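Local coordinates for protein polycyclic ketone monooxygenase (Myceliophthora thermophila, PDB 5MQ6) that uses FAD and NADPH to insert one oxygen atom beside the carbonyl of ketones, bulky polycyclic ones in particular, giving esters or lactones, at residues A[505-508]-A[513-516]; A[518-521]-A[527-530]; A[270-275]-A[286-291]; A[126-131]-A[262-267]; A[361-366]-A[389-394]. One frame throughout, in Å; residues are numbered along the deposited sequence.

Overall arrangement
The five contacts fall into two touching pairs and one that stands apart. Contacts 1 and 2, with centres about 10 Å apart, meet at Ser521, whose OG is 2.7 Å from Ala514 O in a probable hydrogen bond. Contacts 3 and 4, also about 10 Å apart between centres, are joined by the salt bridge from Lys287 to Glu262 and lie on the opposite side of the chain's centre from the first pair. Contact 3 brings Ile275 to the NADPH adenine, while Thr530 of contact 2 has its side chain about 5 Å from FAD. Contact 5 lies 30 to 35 Å from the other four, centre to centre, and touches none of them.

Contact 1: A[505-508]-A[513-516]; sequences DDKW and AATL
The indole of Trp508 lies against the backbone of Ala513, and this is the tight part of the contact. Ala513 CA sits above the six-membered ring, 3.8 Å from its centroid and 16° off the normal, a CH-pi contact. Its CB packs on Trp508 CZ2 at 3.5 Å. Farther along the same face, Ala514 N lies over the rim, and Thr515 CG2 reaches the ring edge, 3.8 Å from Trp508 CH2. A small residue suits the place of Ala513, where the chain itself comes down on the flat ring. Trp508 swings the indole from helix 504-511 toward the returning chain because CG stands anti to the main-chain nitrogen (chi1 -150°).

The looser side belongs to Lys507, partly exposed, whose extended chain only brushes past: its CE is 4.2 Å from Ala514 CB. The ammonium goes on to a salt bridge with Glu576. With a serine in place of Trp508, Ala513 would probably lose the surface it rests on, and Gly485 O the indole N-H that bonds to it. No hydrogen bond crosses between the segments; cohesion here rests on dispersion and CH-pi attraction, while the polar ends of Lys507, Trp508 and Thr515 (to Gln534) are satisfied elsewhere.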
# COMPACT_ATOMS: atom_id res chain seq x y z
N ASP A 505 -12.68 -7.32 -15.03
CA ASP A 505 -12.87 -8.06 -13.81
C ASP A 505 -13.53 -9.40 -14.05
O ASP A 505 -13.22 -10.38 -13.44
CB ASP A 505 -13.63 -7.26 -12.74
CG ASP A 505 -13.56 -7.93 -11.39
OD1 ASP A 505 -12.43 -8.24 -10.92
OD2 ASP A 505 -14.64 -8.21 -10.84
N ASP A 506 -14.47 -9.45 -14.96
CA ASP A 506 -15.08 -10.74 -15.30
C ASP A 506 -14.04 -11.69 -15.86
O ASP A 506 -13.95 -12.83 -15.42
CB ASP A 506 -16.21 -10.55 -16.27
CG ASP A 506 -17.37 -9.73 -15.67
OD1 ASP A 506 -17.53 -9.66 -14.43
OD2 ASP A 506 -18.12 -9.13 -16.47
N LYS A 507 -13.19 -11.20 -16.77
CA LYS A 507 -12.06 -12.05 -17.24
C LYS A 507 -11.23 -12.56 -16.04
O LYS A 507 -10.93 -13.75 -15.91
CB LYS A 507 -11.16 -11.26 -18.16
CG LYS A 507 -10.05 -12.04 -18.86
CD LYS A 507 -9.17 -11.13 -19.69
CE LYS A 507 -7.86 -11.82 -20.07
NZ LYS A 507 -6.89 -10.90 -20.73
N TRP A 508 -10.85 -11.65 -15.16
CA TRP A 508 -10.01 -11.98 -14.03
C TRP A 508 -10.64 -13.07 -13.14
O TRP A 508 -9.97 -13.98 -12.71
CB TRP A 508 -9.88 -10.73 -13.15
CG TRP A 508 -8.61 -10.69 -12.42
CD1 TRP A 508 -8.37 -11.09 -11.15
CD2 TRP A 508 -7.37 -10.20 -12.95
NE1 TRP A 508 -7.05 -10.85 -10.83
CE2 TRP A 508 -6.42 -10.28 -11.90
CE3 TRP A 508 -6.99 -9.63 -14.17
CZ2 TRP A 508 -5.15 -9.87 -12.05
CZ3 TRP A 508 -5.68 -9.22 -14.31
CH2 TRP A 508 -4.79 -9.33 -13.28
N ALA A 513 -6.20 -14.55 -13.06
CA ALA A 513 -5.29 -13.45 -13.32
C ALA A 513 -4.56 -13.68 -14.63
O ALA A 513 -4.07 -14.80 -14.91
CB ALA A 513 -4.32 -13.26 -12.18
N ALA A 514 -4.48 -12.64 -15.46
CA ALA A 514 -3.73 -12.75 -16.70
C ALA A 514 -3.13 -11.47 -17.14
O ALA A 514 -3.88 -10.56 -17.49
CB ALA A 514 -4.63 -13.29 -17.82
N THR A 515 -1.82 -11.41 -17.19
CA THR A 515 -1.09 -10.27 -17.63
C THR A 515 0.18 -10.72 -18.28
O THR A 515 0.54 -11.87 -18.25
CB THR A 515 -0.61 -9.42 -16.44
OG1 THR A 515 0.37 -10.14 -15.69
CG2 THR A 515 -1.80 -9.02 -15.59
N LEU A 516 0.88 -9.78 -18.90
CA LEU A 516 2.30 -9.90 -19.10
C LEU A 516 3.02 -8.93 -18.11
O LEU A 516 2.75 -7.71 -18.07
CB LEU A 516 2.75 -9.64 -20.51
CG LEU A 516 4.21 -9.81 -20.80
CD1 LEU A 516 4.71 -11.15 -20.48
CD2 LEU A 516 4.59 -9.38 -22.22

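Contact 2: A[518-521]-A[527-530]; sequences GVCS and LFFT
Val519 O and Phe529 N form the one direct hydrogen bond between these oppositely running segments, 2.9 Å long and bent to 145° at the hydrogen. Two weaker CA-H...O contacts flank it: Phe528 CA to Val519 O, 3.1 Å, and Val519 CA to Phe529 O, 3.3 Å. A water extends the link, accepting from Ser521 N and donating to Leu527 O at 2.8 Å.

Aromatic packing comes next. The Phe529 ring lies flat beneath the Val519-Cys520 peptide, with Val519 O over its centre, 3.5 Å above the plane. Its first torsion (chi1 35°) sets CG between the backbone N and the carbonyl carbon, folding the ring toward the partner chain. With an alanine in place of Phe529, the Val519-Cys520 peptide would probably lose the flat surface beneath it and leave a gap there. Phe528 receives Cys520 instead: CB is 3.8 Å from CD1, and SG makes an oblique sulfur-aromatic contact. Gly518, with a positive phi (78°) that favours glycine, opens the segment.

On its other side, strand 527-529 pairs in parallel with strand 218-221. Helix 541-562 packs Ile552 against both Val519 and Phe528, and Val571 and Val569 of strand 567-571 meet Cys520 and Phe528.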
# COMPACT_ATOMS: atom_id res chain seq x y z
N GLY A 518 2.77 -8.35 -15.09
CA GLY A 518 1.86 -7.68 -14.16
C GLY A 518 1.31 -6.33 -14.57
O GLY A 518 0.59 -5.68 -13.78
N VAL A 519 1.56 -5.90 -15.80
CA VAL A 519 1.24 -4.50 -16.12
C VAL A 519 0.20 -4.24 -17.20
O VAL A 519 -0.21 -3.07 -17.42
CB VAL A 519 2.52 -3.71 -16.53
CG1 VAL A 519 3.52 -3.71 -15.39
CG2 VAL A 519 3.13 -4.26 -17.76
N CYS A 520 -0.20 -5.30 -17.90
CA CYS A 520 -1.25 -5.16 -18.97
C CYS A 520 -1.93 -6.51 -19.17
O CYS A 520 -1.42 -7.55 -18.71
CB CYS A 520 -0.59 -4.68 -20.26
SG CYS A 520 0.61 -5.89 -20.88
N SER A 521 -3.05 -6.51 -19.89
CA SER A 521 -3.90 -7.69 -20.15
C SER A 521 -4.52 -7.63 -21.59
O SER A 521 -4.91 -6.53 -22.15
CB SER A 521 -5.04 -7.74 -19.15
OG SER A 521 -5.53 -9.08 -18.97
N LEU A 527 -3.75 0.10 -22.19
CA LEU A 527 -4.01 0.24 -20.73
C LEU A 527 -2.87 -0.42 -20.06
O LEU A 527 -2.50 -1.54 -20.42
CB LEU A 527 -5.26 -0.53 -20.34
CG LEU A 527 -5.58 -0.63 -18.84
CD1 LEU A 527 -5.88 0.74 -18.21
CD2 LEU A 527 -6.70 -1.63 -18.59
N PHE A 528 -2.32 0.26 -19.07
CA PHE A 528 -1.29 -0.27 -18.22
C PHE A 528 -1.54 0.02 -16.77
O PHE A 528 -2.19 0.99 -16.47
CB PHE A 528 0.10 0.29 -18.65
CG PHE A 528 0.52 -0.13 -20.04
CD1 PHE A 528 1.23 -1.35 -20.25
CD2 PHE A 528 0.25 0.67 -21.11
CE1 PHE A 528 1.62 -1.68 -21.54
CE2 PHE A 528 0.62 0.29 -22.42
CZ PHE A 528 1.34 -0.83 -22.61
N PHE A 529 -0.98 -0.79 -15.88
CA PHE A 529 -1.21 -0.64 -14.47
C PHE A 529 0.02 -1.02 -13.73
O PHE A 529 0.76 -1.88 -14.17
CB PHE A 529 -2.47 -1.40 -14.00
CG PHE A 529 -2.73 -2.73 -14.72
CD1 PHE A 529 -2.16 -3.91 -14.27
CD2 PHE A 529 -3.58 -2.83 -15.85
CE1 PHE A 529 -2.40 -5.14 -14.89
CE2 PHE A 529 -3.77 -4.08 -16.48
CZ PHE A 529 -3.18 -5.22 -16.02
N THR A 530 0.22 -0.39 -12.57
CA THR A 530 1.41 -0.65 -11.78
C THR A 530 1.34 -2.10 -11.36
O THR A 530 0.30 -2.59 -11.08
CB THR A 530 1.57 0.30 -10.59
OG1 THR A 530 0.34 0.43 -9.89
CG2 THR A 530 1.77 1.70 -11.04
O HOH W 1 -3.99 -3.87 -20.58

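Contact 3: A[270-275]-A[286-291]; sequences KRVGII and PKLAKY. With NDP (NADPH dihydro-nicotinamide-adenine-dinucleotide phosphate), chain C.
Leu288 rests its CD1 methyl near Val272 and Ile274, packing the helix of a Rossmann-type beta-alpha-beta unit onto its first strand. Strand 271-275 leads into helix 279-289 and then strand 294-299, and the turn between the first two carries a GxGxxA pattern whose Thr277 N bonds to NADPH.

The Leu288 side chain can be followed outward. Its CB points from the helix toward the strand but stops short of it. CG is anti to the carbonyl carbon (chi1 -67°) and serves as the fork. One branch, CD1, continues anti to CA (chi2 176°) and ends between two alternate residues of the strand, 4.3 Å from Val272 CG1 and 4.3 Å from Ile274 CD1. The other branch, CD2, turns to the incoming loop, where it meets Leu267 and Leu264. A forked leucine suits this place, since one methyl serves the strand and the other the loop. The branched Val272 and Ile274 suit a strand backbone and offer methyls to the helix, and Leu295 of strand 294-299 also touches Ile274 and Leu288.

The length of these approaches and the absence of any hydrogen bond across make this modest, purely apolar packing. Gly273, between the two, places no side chain on the reverse face of the strand. At the strand's end Ile275 turns to the cofactor instead: its CG2, anti to the backbone N, lies 3.5 Å from N3A of the NADPH adenine.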
# COMPACT_ATOMS: atom_id res chain seq x y z
N LYS A 270 -10.26 14.59 28.18
CA LYS A 270 -11.15 13.67 27.46
C LYS A 270 -10.69 12.25 27.55
O LYS A 270 -9.49 11.96 27.62
CB LYS A 270 -11.17 13.97 25.95
CG LYS A 270 -11.41 15.43 25.59
CD LYS A 270 -12.87 15.75 25.63
CE LYS A 270 -13.05 17.26 25.59
NZ LYS A 270 -14.50 17.60 25.51
N ARG A 271 -11.67 11.40 27.34
CA ARG A 271 -11.58 9.97 27.32
C ARG A 271 -11.58 9.46 25.84
O ARG A 271 -12.63 9.30 25.22
CB ARG A 271 -12.77 9.46 28.10
CG ARG A 271 -13.07 10.35 29.36
CD ARG A 271 -14.14 9.79 30.29
NE ARG A 271 -13.60 8.56 30.88
CZ ARG A 271 -13.74 7.34 30.38
NH1 ARG A 271 -14.46 7.11 29.29
NH2 ARG A 271 -13.14 6.34 30.99
N VAL A 272 -10.38 9.22 25.32
CA VAL A 272 -10.16 8.86 23.90
C VAL A 272 -10.00 7.33 23.67
O VAL A 272 -9.22 6.69 24.36
CB VAL A 272 -8.92 9.62 23.34
CG1 VAL A 272 -8.69 9.29 21.89
CG2 VAL A 272 -9.05 11.11 23.50
N GLY A 273 -10.73 6.77 22.69
CA GLY A 273 -10.62 5.36 22.35
C GLY A 273 -9.92 5.26 21.00
O GLY A 273 -10.18 6.08 20.10
N ILE A 274 -9.04 4.27 20.84
CA ILE A 274 -8.49 3.92 19.48
C ILE A 274 -8.67 2.45 19.17
O ILE A 274 -8.24 1.59 19.95
CB ILE A 274 -7.06 4.45 19.23
CG1 ILE A 274 -6.60 4.13 17.76
CG2 ILE A 274 -6.04 3.90 20.24
CD1 ILE A 274 -5.47 4.95 17.30
N ILE A 275 -9.37 2.14 18.07
CA ILE A 275 -9.51 0.75 17.62
C ILE A 275 -8.42 0.45 16.65
O ILE A 275 -8.28 1.17 15.70
CB ILE A 275 -10.85 0.47 16.99
CG1 ILE A 275 -11.92 0.75 18.06
CG2 ILE A 275 -10.98 -0.99 16.52
CD1 ILE A 275 -13.30 0.56 17.54
N PRO A 286 1.26 7.25 20.87
CA PRO A 286 2.00 8.13 21.74
C PRO A 286 1.55 9.62 21.78
O PRO A 286 1.75 10.35 22.81
CB PRO A 286 3.42 8.03 21.21
CG PRO A 286 3.50 6.61 20.65
CD PRO A 286 2.15 6.39 20.05
N LYS A 287 1.01 10.07 20.65
CA LYS A 287 0.68 11.44 20.44
C LYS A 287 -0.61 11.63 21.14
O LYS A 287 -0.80 12.68 21.69
CB LYS A 287 0.48 11.77 18.96
CG LYS A 287 1.69 11.51 18.15
CD LYS A 287 2.88 12.35 18.54
CE LYS A 287 4.03 11.92 17.68
NZ LYS A 287 5.26 12.60 18.08
N LEU A 288 -1.49 10.64 21.10
CA LEU A 288 -2.74 10.68 21.84
C LEU A 288 -2.53 10.66 23.35
O LEU A 288 -3.24 11.41 24.05
CB LEU A 288 -3.68 9.59 21.43
CG LEU A 288 -4.25 9.67 19.98
CD1 LEU A 288 -5.09 8.47 19.70
CD2 LEU A 288 -5.10 10.93 19.71
N ALA A 289 -1.60 9.81 23.82
CA ALA A 289 -1.28 9.66 25.26
C ALA A 289 -0.80 10.95 25.85
O ALA A 289 -1.07 11.22 26.98
CB ALA A 289 -0.22 8.59 25.47
N LYS A 290 -0.09 11.75 25.10
CA LYS A 290 0.38 12.96 25.66
C LYS A 290 -0.67 14.00 25.98
O LYS A 290 -0.38 14.94 26.74
CB LYS A 290 1.37 13.57 24.76
CG LYS A 290 1.98 14.79 25.37
CD LYS A 290 3.19 15.24 24.63
CE LYS A 290 3.84 16.23 25.56
NZ LYS A 290 4.75 17.03 24.77
N TYR A 291 -1.86 13.85 25.44
CA TYR A 291 -2.89 14.89 25.58
C TYR A 291 -4.14 14.44 26.19
O TYR A 291 -4.76 15.21 26.88
CB TYR A 291 -3.19 15.56 24.22
CG TYR A 291 -2.06 16.48 23.92
CD1 TYR A 291 -0.93 16.04 23.22
CD2 TYR A 291 -2.06 17.76 24.42
CE1 TYR A 291 0.14 16.86 23.01
CE2 TYR A 291 -0.98 18.57 24.20
CZ TYR A 291 0.13 18.12 23.52
OH TYR A 291 1.20 18.99 23.36
PA NDP C . -4.06 -2.12 9.55
O1A NDP C . -5.13 -2.80 8.63
O2A NDP C . -2.60 -2.47 9.52
O5B NDP C . -4.65 -2.19 11.05
C5B NDP C . -6.03 -2.15 11.34
C4B NDP C . -6.09 -2.53 12.80
O4B NDP C . -7.48 -2.57 13.25
C3B NDP C . -5.48 -3.91 13.05
O3B NDP C . -4.57 -3.83 14.16
C2B NDP C . -6.72 -4.74 13.28
O2B NDP C . -6.50 -5.95 14.06
C1B NDP C . -7.65 -3.75 13.96
N9A NDP C . -9.03 -4.22 13.91
C8A NDP C . -9.76 -4.62 12.81
N7A NDP C . -11.00 -5.02 13.17
C5A NDP C . -11.01 -4.87 14.52
C6A NDP C . -12.00 -5.14 15.55
N6A NDP C . -13.18 -5.63 15.17
N1A NDP C . -11.67 -4.87 16.83
C2A NDP C . -10.45 -4.38 17.22
N3A NDP C . -9.47 -4.11 16.34
C4A NDP C . -9.73 -4.35 15.01
O3 NDP C . -4.07 -0.54 9.31
PN NDP C . -2.94 0.62 9.61
O1N NDP C . -3.63 1.95 9.18
O2N NDP C . -2.43 0.55 11.03
O5D NDP C . -1.72 0.28 8.61
C5D NDP C . -2.02 0.08 7.19
C4D NDP C . -0.76 0.11 6.34
O4D NDP C . -0.22 1.45 6.29
C3D NDP C . 0.37 -0.64 7.05
O3D NDP C . 0.22 -2.11 7.17
C2D NDP C . 1.62 -0.03 6.39
O2D NDP C . 1.83 -0.58 5.05
C1D NDP C . 1.26 1.45 6.43
P2B NDP C . -6.15 -7.33 13.28
O1X NDP C . -7.16 -7.39 12.12
O2X NDP C . -6.43 -8.49 14.22
O3X NDP C . -4.65 -7.29 12.94

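Contact 4: A[126-131]-A[262-267]; sequences RYPGLH and EALNRL
Gly129, which faces Glu262 across the contact, has its carbonyl O bonded to His131 ND1 at 2.7 Å. The N-H...O angle is 157°; the oxygen lies in the imidazole plane, whereas the donor stands well above the plane of the carbonyl. The bond lies at the end of a type II beta turn from Tyr127 to Leu130, whose own closing bond, Leu130 N to Tyr127 O, is weak; the turn belongs to a loop between helices 121-124 and 136-139. Pro128 and Gly129 hold its two central positions, as the turn type favours: proline fixes phi of the first, and the second needs positive phi (88°), where a CB would collide with the preceding carbonyl O.

Glu262 approaches the amide side of that glycine. Its chain is extended beyond CG, which brings OE2 to 3.5 Å from Gly129 N and 3.8 Å from Gly129 CA. The other oxygen, OE1, is engaged in a salt bridge with Lys287 of helix 279-289, and this salt bridge probably steadies the carboxylate beside the turn. A glutamate suits the place because its length lets the carboxylate reach the turn while OE1 pairs with Lys287.

The remainder is apolar. Leu264, at the centre of an inverse gamma turn, crosses the Pro128 ring at about a right angle. Trp250 and Tyr252 also touch Pro128. The contact thus ties a loop next to FAD-binding residues such as Cys132 to the loop that precedes strand 271-275 of the NADPH-binding unit. Both leucine methyls reach the same proline carbon, Leu264 CD1 at 4.1 Å and CD2 at 4.2 Å from Pro128 CG.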
# COMPACT_ATOMS: atom_id res chain seq x y z
N ARG A 126 -2.64 12.57 7.32
CA ARG A 126 -1.84 13.61 7.96
C ARG A 126 -2.00 13.56 9.48
O ARG A 126 -1.91 14.58 10.16
CB ARG A 126 -2.25 15.00 7.39
CG ARG A 126 -2.51 15.09 5.89
CD ARG A 126 -2.60 16.55 5.50
NE ARG A 126 -3.03 16.64 4.11
CZ ARG A 126 -3.00 17.75 3.37
NH1 ARG A 126 -2.58 18.89 3.87
NH2 ARG A 126 -3.45 17.73 2.09
N TYR A 127 -2.23 12.35 10.00
CA TYR A 127 -2.55 12.17 11.41
C TYR A 127 -1.29 12.50 12.22
O TYR A 127 -0.22 12.59 11.65
CB TYR A 127 -3.09 10.76 11.64
CG TYR A 127 -2.15 9.64 11.29
CD1 TYR A 127 -1.05 9.37 12.09
CD2 TYR A 127 -2.35 8.85 10.15
CE1 TYR A 127 -0.17 8.33 11.83
CE2 TYR A 127 -1.48 7.81 9.88
CZ TYR A 127 -0.37 7.57 10.74
OH TYR A 127 0.51 6.58 10.52
N PRO A 128 -1.43 12.75 13.55
CA PRO A 128 -0.27 13.14 14.38
C PRO A 128 0.75 12.02 14.50
O PRO A 128 0.39 10.86 14.72
CB PRO A 128 -0.91 13.40 15.77
CG PRO A 128 -2.38 13.54 15.47
CD PRO A 128 -2.65 12.61 14.35
N GLY A 129 1.99 12.32 14.27
CA GLY A 129 3.06 11.30 14.28
C GLY A 129 3.39 10.53 13.00
O GLY A 129 4.33 9.72 12.98
N LEU A 130 2.67 10.78 11.92
CA LEU A 130 2.88 10.04 10.70
C LEU A 130 4.28 10.21 10.13
O LEU A 130 4.77 11.30 9.96
CB LEU A 130 1.84 10.41 9.66
CG LEU A 130 2.03 9.94 8.19
CD1 LEU A 130 1.72 8.47 8.08
CD2 LEU A 130 1.06 10.75 7.30
N HIS A 131 4.90 9.08 9.86
CA HIS A 131 6.16 9.00 9.17
C HIS A 131 6.16 7.82 8.20
O HIS A 131 5.46 6.83 8.41
CB HIS A 131 7.31 8.74 10.19
CG HIS A 131 7.61 9.90 11.07
ND1 HIS A 131 6.77 10.29 12.09
CD2 HIS A 131 8.64 10.78 11.06
CE1 HIS A 131 7.29 11.34 12.70
NE2 HIS A 131 8.42 11.66 12.10
N GLU A 262 1.41 18.99 16.56
CA GLU A 262 0.95 17.79 17.29
C GLU A 262 0.46 18.06 18.69
O GLU A 262 0.20 17.08 19.47
CB GLU A 262 2.08 16.81 17.44
CG GLU A 262 2.90 16.49 16.20
CD GLU A 262 3.92 15.41 16.51
OE1 GLU A 262 4.38 15.29 17.68
OE2 GLU A 262 4.23 14.66 15.59
N ALA A 263 0.38 19.33 19.07
CA ALA A 263 -0.21 19.65 20.38
C ALA A 263 -1.72 19.57 20.26
O ALA A 263 -2.38 20.47 19.77
CB ALA A 263 0.30 20.97 20.92
N LEU A 264 -2.24 18.43 20.68
CA LEU A 264 -3.64 18.06 20.63
C LEU A 264 -4.38 18.56 21.87
O LEU A 264 -5.02 17.78 22.61
CB LEU A 264 -3.72 16.52 20.59
CG LEU A 264 -3.48 15.76 19.28
CD1 LEU A 264 -2.69 16.50 18.22
CD2 LEU A 264 -2.94 14.38 19.52
N ASN A 265 -4.30 19.87 22.06
CA ASN A 265 -4.87 20.56 23.25
C ASN A 265 -6.31 20.18 23.53
O ASN A 265 -6.63 20.01 24.64
CB ASN A 265 -4.76 22.06 23.08
CG ASN A 265 -5.36 22.52 21.76
OD1 ASN A 265 -6.58 22.55 21.60
ND2 ASN A 265 -4.52 22.81 20.78
N ARG A 266 -7.15 19.93 22.53
CA ARG A 266 -8.56 19.61 22.76
C ARG A 266 -8.90 18.26 23.19
O ARG A 266 -10.08 17.94 23.45
CB ARG A 266 -9.40 19.86 21.53
CG ARG A 266 -9.22 21.26 21.03
CD ARG A 266 -10.24 21.63 19.99
NE ARG A 266 -9.80 22.89 19.37
CZ ARG A 266 -10.08 23.28 18.13
NH1 ARG A 266 -10.82 22.52 17.32
NH2 ARG A 266 -9.61 24.46 17.69
N LEU A 267 -7.89 17.41 23.27
CA LEU A 267 -8.09 16.15 23.98
C LEU A 267 -7.99 16.26 25.51
O LEU A 267 -8.40 15.32 26.23
CB LEU A 267 -7.08 15.14 23.46
CG LEU A 267 -7.13 15.02 21.94
CD1 LEU A 267 -6.05 14.03 21.53
CD2 LEU A 267 -8.51 14.59 21.50

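Contact 5: A[361-366]-A[389-394]; sequences AFSAVI and YKLDLP
Ala361 and Asp392 pack closely, their CA atoms only 4.9 Å apart. In the apolar part, the Ala361 methyl lies against the aspartate stem, with CB 3.3 Å from Asp392 CB. An alanine suits so near an approach, for a longer side chain would probably run into Asp392 and Leu391. Leu391 adds a second cover: its CG is anti to the backbone N (chi1 -171°), which lays CD2 alongside the Ala361 backbone, 3.9 Å from Ala361 N. The same methyl lies 4.3 Å from Ser363 OG, a hydroxyl whose hydrogen bond goes to Pro360 O.

The polar part runs through water. One molecule accepts from Ala361 N at 3.1 Å and donates to Asp392 OD1 at 2.9 Å, bridging the segments where no direct hydrogen bond forms. OD1 is also bonded to Thr422 OG1, so two partners hold this carboxylate oxygen and are likely to fix the turn of the group.

Within 361-366, Ala364 N bonds back to Ala361 O at 2.9 Å, the three-residue spacing of a 3-10 turn. The whole is a close, alanine-mediated packing of a 3-10 turn and the short helix 363-366 on the long helix 378-406, with Asp392 about 11 Å, side chain to side chain, from the NADPH-binding Lys425.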
# COMPACT_ATOMS: atom_id res chain seq x y z
N ALA A 361 13.65 -13.48 7.18
CA ALA A 361 12.45 -14.29 6.91
C ALA A 361 11.33 -13.50 6.31
O ALA A 361 10.31 -14.10 5.89
CB ALA A 361 11.92 -15.00 8.16
N PHE A 362 11.47 -12.16 6.25
CA PHE A 362 10.47 -11.42 5.39
C PHE A 362 10.40 -11.92 3.94
O PHE A 362 9.35 -11.80 3.25
CB PHE A 362 10.66 -9.91 5.46
CG PHE A 362 9.41 -9.12 5.17
CD1 PHE A 362 8.35 -9.09 6.08
CD2 PHE A 362 9.30 -8.36 3.98
CE1 PHE A 362 7.18 -8.35 5.81
CE2 PHE A 362 8.15 -7.65 3.70
CZ PHE A 362 7.09 -7.62 4.63
N SER A 363 11.47 -12.51 3.48
CA SER A 363 11.54 -13.13 2.15
C SER A 363 10.46 -14.21 1.94
O SER A 363 10.10 -14.55 0.79
CB SER A 363 12.94 -13.78 2.05
OG SER A 363 13.06 -14.81 3.05
N ALA A 364 9.92 -14.74 3.04
CA ALA A 364 8.80 -15.67 2.96
C ALA A 364 7.70 -15.10 2.11
O ALA A 364 7.01 -15.80 1.45
CB ALA A 364 8.24 -15.98 4.38
N VAL A 365 7.47 -13.81 2.21
CA VAL A 365 6.37 -13.22 1.48
C VAL A 365 6.79 -12.42 0.28
O VAL A 365 5.93 -12.10 -0.50
CB VAL A 365 5.40 -12.37 2.29
CG1 VAL A 365 4.50 -13.29 3.13
CG2 VAL A 365 6.13 -11.30 3.10
N ILE A 366 8.06 -12.06 0.19
CA ILE A 366 8.61 -11.27 -0.92
C ILE A 366 9.26 -12.10 -2.03
O ILE A 366 9.11 -11.78 -3.21
CB ILE A 366 9.64 -10.26 -0.34
CG1 ILE A 366 8.93 -9.26 0.52
CG2 ILE A 366 10.41 -9.61 -1.42
CD1 ILE A 366 7.67 -8.73 -0.09
N TYR A 389 10.63 -20.89 8.88
CA TYR A 389 10.38 -20.82 10.33
C TYR A 389 11.69 -20.75 11.18
O TYR A 389 11.80 -19.95 12.15
CB TYR A 389 9.46 -21.98 10.77
CG TYR A 389 8.01 -21.64 10.58
CD1 TYR A 389 7.38 -21.81 9.37
CD2 TYR A 389 7.27 -21.12 11.61
CE1 TYR A 389 6.04 -21.46 9.19
CE2 TYR A 389 5.95 -20.76 11.43
CZ TYR A 389 5.34 -20.94 10.22
OH TYR A 389 4.02 -20.57 10.05
N LYS A 390 12.68 -21.54 10.79
CA LYS A 390 13.99 -21.51 11.44
C LYS A 390 14.69 -20.22 11.16
O LYS A 390 15.28 -19.67 12.05
CB LYS A 390 14.93 -22.63 11.00
CG LYS A 390 14.57 -24.04 11.47
CD LYS A 390 15.82 -24.96 11.47
CE LYS A 390 15.75 -26.18 10.53
NZ LYS A 390 15.43 -27.44 11.25
N LEU A 391 14.63 -19.72 9.93
CA LEU A 391 15.20 -18.42 9.65
C LEU A 391 14.62 -17.26 10.49
O LEU A 391 15.35 -16.36 10.97
CB LEU A 391 15.02 -18.12 8.17
CG LEU A 391 15.71 -16.89 7.60
CD1 LEU A 391 17.23 -16.96 7.82
CD2 LEU A 391 15.28 -16.80 6.11
N ASP A 392 13.32 -17.29 10.70
CA ASP A 392 12.65 -16.23 11.44
C ASP A 392 12.82 -16.25 12.96
O ASP A 392 12.62 -15.20 13.65
CB ASP A 392 11.17 -16.27 11.16
CG ASP A 392 10.51 -14.99 11.50
OD1 ASP A 392 11.06 -13.92 11.18
OD2 ASP A 392 9.43 -15.04 12.14
N LEU A 393 13.10 -17.42 13.50
CA LEU A 393 13.09 -17.63 14.92
C LEU A 393 13.92 -16.59 15.70
O LEU A 393 13.41 -16.00 16.66
CB LEU A 393 13.53 -19.06 15.23
CG LEU A 393 13.85 -19.32 16.69
CD1 LEU A 393 12.60 -19.22 17.47
CD2 LEU A 393 14.41 -20.71 16.79
N PRO A 394 15.15 -16.33 15.28
CA PRO A 394 15.92 -15.41 16.09
C PRO A 394 15.34 -13.97 16.12
O PRO A 394 15.24 -13.35 17.21
CB PRO A 394 17.29 -15.40 15.43
CG PRO A 394 17.37 -16.71 14.72
CD PRO A 394 16.00 -17.03 14.29
O HOH W 2 13.54 -12.79 10.17